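Local atomic coordinates of arylesterase (Agrobacterium tumefaciens, PDB entry 3DCI), a protein that probably hydrolyses ester bonds as a GDSL-like (SGNH) hydrolase and carries a bound zinc ion. Residues 27-32 with 93-98; 72-77 with 116-121; 192-197 with 223-228. One frame throughout, in Å; residues are numbered along the deposited sequence.

Overall arrangement
All three contacts belong to one parallel five-strand sheet flanked by helices, or to the loops that leave the C-terminal ends of its strands. Contact 1 (27-32 with 93-98) sets strand 24-30 against helix 88-99. Contact 2 (72-77 with 116-121) joins loops that follow strands 63-69 and 104-108, its centre about 18 Å from that of contact 1. These two alternate along the chain and touch through R73, and both border one bound acetate, which marks the probable active-site cleft. Contact 3 (192-197 with 223-228) comes later, on an outermost strand of the sheet, with its centre about 24 Å from that of contact 2 across the chain's centre, so its zinc site lies well apart.

Contact 1: 27-32 with 93-98; sequences LAFGDS and EVALSC. With ACY (acetic acid), chain M.
L27 and F29 reach from strand 27-30 to helix 93-98, whose axis runs nearly antiparallel to the strand (166°) at a closest approach of 10.2 Å. L27 and A95 are the closest pair of the two backbones, with their CA atoms 7.9 Å apart, and the small methyl of A95 is the hub of the contact. L27 holds CG opposite its backbone N (chi1 172°), which sends both methyls toward the helix. CD2 of L27 lies 3.8 Å from CB of A95, and CD1 of L27 is only slightly farther from the same atom. CD2 of L27 also meets CD2 of L96, methyl to methyl, at 4.2 Å. The F29 ring approaches through a single corner, CE1, which stands 4.3 Å from CB of A95 and obliquely to it. L92 and A91 of the same helix extend this apolar layer. Farther along, the chain reads GDS, which fits the GDSL motif of the family. D31 caps the following helix through OD1 and the N of L33. The N of S32 donates to O of an acetate, probably a crystallisation component, at 2.9 Å, with an N-H...O angle of 160°. Together with G72 N and N112 ND2, which bind the same acetate, it is consistent with an oxyanion hole; H209 NE2, of the probable S32-H209-D206 triad, also bonds to the acetate. Chemically, the strand-helix interface is wholly apolar and buried, whereas the polar chemistry gathers at the strand's C-terminal end.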
loop_
_atom_site.group_PDB
_atom_site.type_symbol
_atom_site.label_atom_id
_atom_site.label_comp_id
_atom_site.label_asym_id
_atom_site.label_seq_id
_atom_site.Cartn_x
_atom_site.Cartn_y
_atom_site.Cartn_z
ATOM N N LEU A 27 20.011 -18.071 -5.226
ATOM C CA LEU A 27 18.905 -17.680 -4.358
ATOM C C LEU A 27 17.859 -18.784 -4.357
ATOM O O LEU A 27 17.388 -19.208 -5.412
ATOM C CB LEU A 27 18.301 -16.350 -4.817
ATOM C CG LEU A 27 17.020 -15.879 -4.127
ATOM C CD1 LEU A 27 17.281 -15.596 -2.639
ATOM C CD2 LEU A 27 16.461 -14.642 -4.849
ATOM N N ALA A 28 17.523 -19.265 -3.170
ATOM C CA ALA A 28 16.508 -20.305 -2.973
ATOM C C ALA A 28 15.261 -19.666 -2.389
ATOM O O ALA A 28 15.141 -19.491 -1.172
ATOM C CB ALA A 28 17.022 -21.404 -2.063
ATOM N N PHE A 29 14.307 -19.371 -3.260
ATOM C CA PHE A 29 13.164 -18.531 -2.935
ATOM C C PHE A 29 11.882 -19.357 -2.878
ATOM O O PHE A 29 11.488 -19.977 -3.862
ATOM C CB PHE A 29 13.056 -17.418 -4.014
ATOM C CG PHE A 29 12.115 -16.293 -3.638
ATOM C CD1 PHE A 29 12.502 -15.325 -2.699
ATOM C CD2 PHE A 29 10.868 -16.173 -4.238
ATOM C CE1 PHE A 29 11.667 -14.307 -2.331
ATOM C CE2 PHE A 29 10.014 -15.134 -3.899
ATOM C CZ PHE A 29 10.402 -14.195 -2.938
ATOM N N GLY A 30 11.209 -19.361 -1.732
ATOM C CA GLY A 30 10.023 -20.190 -1.585
ATOM C C GLY A 30 9.163 -19.854 -0.401
ATOM O O GLY A 30 9.239 -18.769 0.141
ATOM N N ASP A 31 8.347 -20.818 -0.013
ATOM C CA ASP A 31 7.390 -20.644 1.068
ATOM C C ASP A 31 7.768 -21.527 2.263
ATOM O O ASP A 31 8.943 -21.783 2.461
ATOM C CB ASP A 31 5.966 -20.853 0.550
ATOM C CG ASP A 31 5.757 -22.199 -0.084
ATOM O OD1 ASP A 31 6.484 -23.162 0.299
ATOM O OD2 ASP A 31 4.870 -22.299 -1.005
ATOM N N SER A 32 6.814 -21.972 3.073
ATOM C CA SER A 32 7.165 -22.814 4.221
ATOM C C SER A 32 7.800 -24.171 3.834
ATOM O O SER A 32 8.505 -24.772 4.651
ATOM C CB SER A 32 5.974 -23.003 5.180
ATOM O OG SER A 32 5.163 -24.055 4.741
ATOM N N GLU A 93 11.998 -8.929 -5.232
ATOM C CA GLU A 93 12.765 -7.733 -5.544
ATOM C C GLU A 93 13.781 -7.405 -4.439
ATOM O O GLU A 93 14.913 -7.053 -4.727
ATOM C CB GLU A 93 11.828 -6.541 -5.758
ATOM C CG GLU A 93 11.023 -6.639 -7.031
ATOM C CD GLU A 93 9.929 -5.598 -7.149
ATOM O OE1 GLU A 93 9.641 -4.837 -6.171
ATOM O OE2 GLU A 93 9.342 -5.553 -8.260
ATOM N N VAL A 94 13.369 -7.501 -3.182
ATOM C CA VAL A 94 14.282 -7.253 -2.054
ATOM C C VAL A 94 15.403 -8.304 -1.993
ATOM O O VAL A 94 16.578 -7.981 -1.735
ATOM C CB VAL A 94 13.501 -7.266 -0.728
ATOM C CG1 VAL A 94 14.430 -7.320 0.517
ATOM C CG2 VAL A 94 12.529 -6.073 -0.661
ATOM N N ALA A 95 15.026 -9.556 -2.196
ATOM C CA ALA A 95 15.982 -10.652 -2.238
ATOM C C ALA A 95 17.024 -10.466 -3.331
ATOM O O ALA A 95 18.219 -10.780 -3.128
ATOM C CB ALA A 95 15.250 -12.022 -2.408
ATOM N N LEU A 96 16.572 -10.071 -4.508
ATOM C CA LEU A 96 17.488 -9.823 -5.630
ATOM C C LEU A 96 18.452 -8.696 -5.282
ATOM O O LEU A 96 19.631 -8.818 -5.500
ATOM C CB LEU A 96 16.749 -9.517 -6.908
ATOM C CG LEU A 96 15.909 -10.648 -7.526
ATOM C CD1 LEU A 96 15.069 -10.082 -8.662
ATOM C CD2 LEU A 96 16.753 -11.819 -7.999
ATOM N N SER A 97 17.967 -7.628 -4.676
ATOM C CA SER A 97 18.867 -6.536 -4.318
ATOM C C SER A 97 19.847 -6.931 -3.196
ATOM O O SER A 97 21.009 -6.553 -3.217
ATOM C CB SER A 97 18.080 -5.318 -3.894
ATOM O OG SER A 97 18.941 -4.295 -3.416
ATOM N N CYS A 98 19.374 -7.685 -2.216
ATOM C CA CYS A 98 20.212 -8.049 -1.089
ATOM C C CYS A 98 21.343 -8.995 -1.502
ATOM O O CYS A 98 22.422 -8.986 -0.900
ATOM C CB CYS A 98 19.396 -8.713 0.003
ATOM S SG CYS A 98 18.479 -7.527 1.011
HETATM C C ACY M . 3.228 -22.765 3.158
HETATM O O ACY M . 3.898 -21.739 3.041
HETATM O OXT ACY M . 2.589 -23.010 4.200
HETATM C CH3 ACY M . 3.148 -23.769 2.022
#

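Contact 2: 72-77 with 116-121; sequences GRTTCY and PVHGGR. With ACY (acetic acid), chain M.
H118 sets its imidazole across the methyl of T74 and the CB of Y77. CG2 of T74 comes to 3.5 Å from NE2 of H118, and the two side chains cross at about a right angle. CB of Y77 lies 3.7 Å from ND1 of H118; measured to the ring centroid it is an off-centre CH-pi contact, 30° from the normal. Both groups stand on the same side of the imidazole plane, while CG1 of V117 covers the opposite face, 3.4 Å above its centre. The aromatic rings of Y77 and H118 are tilted by 27° but slid apart, with centroids 6.0 Å from each other, so real stacking is slight. H118 owes its reach to chi1 of -57°, which turns CG away from its own carbonyl carbon. The loop 72-77 is cinched internally: OG1 of T74 donates to O of Y77 at 2.6 Å, meeting a lone pair in the carbonyl plane. R86 O is also hydrogen-bonded to this OG1, so the two carbonyls probably compete for one proton. The polar ends are held from outside the two segments: H118 NE2 by D79 OD1, just beyond 77 in the same loop, and Y77 OH by A124 O of helix 122-138. G72 N donates to acetate O at 2.9 Å. In the fold, the contact joins the loop between strand 63-69 and helix 88-99 to the loop between strand 104-108 and helix 122-138; Y77 rests on S127 of that last helix, and V117 of a neighbouring subunit packs against Y77.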
loop_
_atom_site.group_PDB
_atom_site.type_symbol
_atom_site.label_atom_id
_atom_site.label_comp_id
_atom_site.label_asym_id
_atom_site.label_seq_id
_atom_site.Cartn_x
_atom_site.Cartn_y
_atom_site.Cartn_z
ATOM N N GLY A 72 3.648 -19.054 4.108
ATOM C CA GLY A 72 2.464 -18.364 3.553
ATOM C C GLY A 72 2.724 -17.607 2.259
ATOM O O GLY A 72 1.808 -17.025 1.680
ATOM N N ARG A 73 3.966 -17.605 1.797
ATOM C CA ARG A 73 4.318 -16.811 0.598
ATOM C C ARG A 73 3.602 -17.315 -0.667
ATOM O O ARG A 73 3.502 -18.524 -0.888
ATOM C CB ARG A 73 5.815 -16.821 0.350
ATOM C CG ARG A 73 6.233 -16.038 -0.885
ATOM C CD ARG A 73 7.723 -15.909 -0.899
ATOM N NE ARG A 73 8.175 -14.860 0.022
ATOM C CZ ARG A 73 9.416 -14.767 0.489
ATOM N NH1 ARG A 73 10.321 -15.713 0.254
ATOM N NH2 ARG A 73 9.740 -13.766 1.257
ATOM N N THR A 74 3.117 -16.350 -1.465
ATOM C CA THR A 74 2.442 -16.572 -2.738
ATOM C C THR A 74 3.385 -16.072 -3.839
ATOM O O THR A 74 4.378 -15.437 -3.547
ATOM C CB THR A 74 1.153 -15.737 -2.813
ATOM O OG1 THR A 74 1.471 -14.335 -2.851
ATOM C CG2 THR A 74 0.270 -15.993 -1.619
ATOM N N THR A 75 3.078 -16.359 -5.097
ATOM C CA THR A 75 3.865 -15.834 -6.186
ATOM C C THR A 75 3.773 -14.298 -6.214
ATOM O O THR A 75 4.799 -13.625 -6.198
ATOM C CB THR A 75 3.425 -16.429 -7.549
ATOM O OG1 THR A 75 2.013 -16.201 -7.736
ATOM C CG2 THR A 75 3.791 -17.923 -7.624
ATOM N N CYS A 76 2.556 -13.749 -6.255
ATOM C CA CYS A 76 2.408 -12.295 -6.432
ATOM C C CYS A 76 1.117 -11.746 -5.848
ATOM O O CYS A 76 0.602 -10.727 -6.319
ATOM C CB CYS A 76 2.511 -11.929 -7.923
ATOM S SG CYS A 76 1.130 -12.516 -8.915
ATOM N N TYR A 77 0.619 -12.394 -4.797
ATOM C CA TYR A 77 -0.677 -12.050 -4.232
ATOM C C TYR A 77 -0.480 -11.591 -2.791
ATOM O O TYR A 77 0.236 -12.222 -2.021
ATOM C CB TYR A 77 -1.671 -13.230 -4.373
ATOM C CG TYR A 77 -1.770 -13.643 -5.820
ATOM C CD1 TYR A 77 -2.400 -12.812 -6.758
ATOM C CD2 TYR A 77 -1.133 -14.797 -6.281
ATOM C CE1 TYR A 77 -2.441 -13.141 -8.120
ATOM C CE2 TYR A 77 -1.175 -15.148 -7.636
ATOM C CZ TYR A 77 -1.822 -14.327 -8.557
ATOM O OH TYR A 77 -1.843 -14.682 -9.902
ATOM N N PRO A 116 -8.051 -21.106 -1.400
ATOM C CA PRO A 116 -9.274 -20.455 -1.866
ATOM C C PRO A 116 -9.196 -18.938 -1.963
ATOM O O PRO A 116 -9.750 -18.367 -2.895
ATOM C CB PRO A 116 -10.319 -20.838 -0.796
ATOM C CG PRO A 116 -9.829 -22.150 -0.249
ATOM C CD PRO A 116 -8.303 -22.031 -0.281
ATOM N N VAL A 117 -8.535 -18.284 -1.002
ATOM C CA VAL A 117 -8.515 -16.812 -0.966
ATOM C C VAL A 117 -7.892 -16.230 -2.246
ATOM O O VAL A 117 -8.270 -15.140 -2.678
ATOM C CB VAL A 117 -7.794 -16.261 0.284
ATOM C CG1 VAL A 117 -6.273 -16.596 0.257
ATOM C CG2 VAL A 117 -8.036 -14.764 0.406
ATOM N N HIS A 118 -6.968 -16.992 -2.842
ATOM C CA HIS A 118 -6.273 -16.585 -4.062
ATOM C C HIS A 118 -6.838 -17.194 -5.317
ATOM O O HIS A 118 -6.214 -17.092 -6.360
ATOM C CB HIS A 118 -4.804 -16.934 -3.952
ATOM C CG HIS A 118 -4.172 -16.320 -2.769
ATOM N ND1 HIS A 118 -4.348 -14.994 -2.465
ATOM C CD2 HIS A 118 -3.416 -16.847 -1.781
ATOM C CE1 HIS A 118 -3.706 -14.720 -1.345
ATOM N NE2 HIS A 118 -3.139 -15.831 -0.906
ATOM N N GLY A 119 -7.984 -17.849 -5.191
ATOM C CA GLY A 119 -8.779 -18.268 -6.329
ATOM C C GLY A 119 -9.023 -19.765 -6.421
ATOM O O GLY A 119 -9.892 -20.200 -7.142
ATOM N N GLY A 120 -8.202 -20.543 -5.721
ATOM C CA GLY A 120 -8.413 -21.969 -5.590
ATOM C C GLY A 120 -7.909 -22.787 -6.755
ATOM O O GLY A 120 -8.112 -23.990 -6.752
ATOM N N ARG A 121 -7.198 -22.158 -7.702
ATOM C CA ARG A 121 -6.846 -22.784 -8.986
ATOM C C ARG A 121 -5.394 -22.532 -9.413
ATOM O O ARG A 121 -4.759 -21.607 -8.959
ATOM C CB ARG A 121 -7.778 -22.278 -10.085
ATOM C CG ARG A 121 -9.227 -22.739 -9.938
ATOM C CD ARG A 121 -10.082 -22.168 -11.054
ATOM N NE ARG A 121 -9.600 -22.585 -12.376
ATOM C CZ ARG A 121 -10.067 -23.651 -13.045
ATOM N NH1 ARG A 121 -11.040 -24.419 -12.532
ATOM N NH2 ARG A 121 -9.577 -23.960 -14.248
HETATM C C ACY M . 3.228 -22.765 3.158
HETATM O O ACY M . 3.898 -21.739 3.041
HETATM O OXT ACY M . 2.589 -23.010 4.200
HETATM C CH3 ACY M . 3.148 -23.769 2.022
#

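Contact 3: 192-197 with 223-228; sequences HFFDAG and AAPVRD. With ZN (zinc ion), chain D.
Metal coordination joins H192 to D228: NE2 of H192 binds the zinc ion at 2.2 Å and OD2 of D228 at 2.1 Å. One further atom from outside the two segments is also bound. D228 binds through OD2 alone, OD1 standing 3.0 Å from the metal. The imidazole and carboxylate planes are 58° apart, and the side chains cross at about a right angle. NE2 of H192 and OD2 of D228 are 3.2 Å apart because they share the ion, not through a hydrogen bond. D228 carries CG opposite its backbone N (chi1 163°), which swings the carboxylate to the strand side.

Apolar contact is sparse. CG of P225 lies 4.2 Å from CD1 of F194, oblique to the phenyl ring; A221 and L222 of the same helix add to the cover over F194. P225 lies where helix 212-229 kinks: it has no N-H to donate, and N of A224 likewise makes no bond to the turn before.

Backbone bonds to strand 149-154 hold H192 and F194 in the sheet, and an Asx turn follows at the C-terminal end, where OD1 of D195 accepts from N of G197 at 3.0 Å.

The chemistry is that of a surface site: zinc links the edge strand to the last helix, remote from the probable active site.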
loop_
_atom_site.group_PDB
_atom_site.type_symbol
_atom_site.label_atom_id
_atom_site.label_comp_id
_atom_site.label_asym_id
_atom_site.label_seq_id
_atom_site.Cartn_x
_atom_site.Cartn_y
_atom_site.Cartn_z
ATOM N N HIS A 192 14.695 -23.133 -17.045
ATOM C CA HIS A 192 14.657 -24.528 -16.617
ATOM C C HIS A 192 13.526 -24.816 -15.637
ATOM O O HIS A 192 13.041 -23.923 -14.924
ATOM C CB HIS A 192 15.965 -24.904 -15.934
ATOM C CG HIS A 192 17.083 -25.129 -16.885
ATOM N ND1 HIS A 192 17.712 -24.094 -17.538
ATOM C CD2 HIS A 192 17.674 -26.268 -17.317
ATOM C CE1 HIS A 192 18.659 -24.580 -18.314
ATOM N NE2 HIS A 192 18.657 -25.897 -18.200
ATOM N N PHE A 193 13.157 -26.086 -15.581
ATOM C CA PHE A 193 12.032 -26.541 -14.759
ATOM C C PHE A 193 12.412 -27.790 -14.030
ATOM O O PHE A 193 13.075 -28.656 -14.586
ATOM C CB PHE A 193 10.802 -26.816 -15.621
ATOM C CG PHE A 193 9.740 -27.585 -14.910
ATOM C CD1 PHE A 193 8.934 -26.962 -13.958
ATOM C CD2 PHE A 193 9.563 -28.935 -15.154
ATOM C CE1 PHE A 193 7.954 -27.702 -13.266
ATOM C CE2 PHE A 193 8.589 -29.657 -14.470
ATOM C CZ PHE A 193 7.801 -29.047 -13.539
ATOM N N PHE A 194 11.966 -27.911 -12.785
ATOM C CA PHE A 194 12.032 -29.193 -12.094
ATOM C C PHE A 194 10.735 -29.450 -11.341
ATOM O O PHE A 194 10.187 -28.534 -10.733
ATOM C CB PHE A 194 13.218 -29.218 -11.129
ATOM C CG PHE A 194 13.466 -30.571 -10.510
ATOM C CD1 PHE A 194 14.161 -31.543 -11.202
ATOM C CD2 PHE A 194 13.028 -30.855 -9.229
ATOM C CE1 PHE A 194 14.392 -32.776 -10.637
ATOM C CE2 PHE A 194 13.266 -32.097 -8.664
ATOM C CZ PHE A 194 13.930 -33.045 -9.363
ATOM N N ASP A 195 10.242 -30.686 -11.412
ATOM C CA ASP A 195 9.073 -31.101 -10.644
ATOM C C ASP A 195 9.477 -31.752 -9.320
ATOM O O ASP A 195 9.867 -32.906 -9.286
ATOM C CB ASP A 195 8.205 -32.063 -11.453
ATOM C CG ASP A 195 6.937 -32.475 -10.700
ATOM O OD1 ASP A 195 6.564 -31.822 -9.686
ATOM O OD2 ASP A 195 6.314 -33.460 -11.110
ATOM N N ALA A 196 9.362 -31.004 -8.217
ATOM C CA ALA A 196 9.693 -31.533 -6.879
ATOM C C ALA A 196 8.809 -32.712 -6.501
ATOM O O ALA A 196 9.219 -33.543 -5.700
ATOM C CB ALA A 196 9.604 -30.433 -5.812
ATOM N N GLY A 197 7.608 -32.794 -7.082
ATOM C CA GLY A 197 6.729 -33.948 -6.896
ATOM C C GLY A 197 7.270 -35.256 -7.453
ATOM O O GLY A 197 6.779 -36.318 -7.107
ATOM N N ALA A 223 20.433 -30.840 -7.038
ATOM C CA ALA A 223 21.855 -30.691 -7.273
ATOM C C ALA A 223 22.170 -30.943 -8.749
ATOM O O ALA A 223 22.947 -30.181 -9.348
ATOM C CB ALA A 223 22.655 -31.615 -6.359
ATOM N N ALA A 224 21.514 -31.944 -9.355
ATOM C CA ALA A 224 21.782 -32.298 -10.761
ATOM C C ALA A 224 21.430 -31.206 -11.755
ATOM O O ALA A 224 22.301 -30.765 -12.512
ATOM C CB ALA A 224 21.115 -33.630 -11.148
ATOM N N PRO A 225 20.156 -30.756 -11.774
ATOM C CA PRO A 225 19.859 -29.650 -12.654
ATOM C C PRO A 225 20.697 -28.410 -12.327
ATOM O O PRO A 225 21.127 -27.722 -13.240
ATOM C CB PRO A 225 18.362 -29.402 -12.427
ATOM C CG PRO A 225 18.048 -30.054 -11.134
ATOM C CD PRO A 225 18.960 -31.213 -11.044
ATOM N N VAL A 226 20.942 -28.143 -11.046
ATOM C CA VAL A 226 21.681 -26.932 -10.652
ATOM C C VAL A 226 23.114 -26.983 -11.222
ATOM O O VAL A 226 23.605 -25.975 -11.728
ATOM C CB VAL A 226 21.604 -26.660 -9.147
ATOM C CG1 VAL A 226 22.538 -25.538 -8.757
ATOM C CG2 VAL A 226 20.149 -26.283 -8.744
ATOM N N ARG A 227 23.742 -28.162 -11.232
ATOM C CA ARG A 227 24.997 -28.364 -11.992
ATOM C C ARG A 227 24.881 -28.168 -13.517
ATOM O O ARG A 227 25.763 -27.549 -14.126
ATOM C CB ARG A 227 25.586 -29.755 -11.711
ATOM C CG ARG A 227 26.091 -29.950 -10.295
ATOM C CD ARG A 227 27.168 -31.058 -10.156
ATOM N NE ARG A 227 27.221 -31.513 -8.760
ATOM C CZ ARG A 227 26.424 -32.446 -8.232
ATOM N NH1 ARG A 227 25.504 -33.073 -8.965
ATOM N NH2 ARG A 227 26.550 -32.762 -6.953
ATOM N N ASP A 228 23.842 -28.714 -14.161
ATOM C CA ASP A 228 23.651 -28.496 -15.614
ATOM C C ASP A 228 23.529 -26.995 -15.882
ATOM O O ASP A 228 24.041 -26.513 -16.889
ATOM C CB ASP A 228 22.411 -29.249 -16.211
ATOM C CG ASP A 228 21.943 -28.685 -17.635
ATOM O OD1 ASP A 228 22.197 -29.288 -18.671
ATOM O OD2 ASP A 228 21.291 -27.626 -17.711
HETATM ZN ZN ZN D . 19.628 -27.681 -18.995
#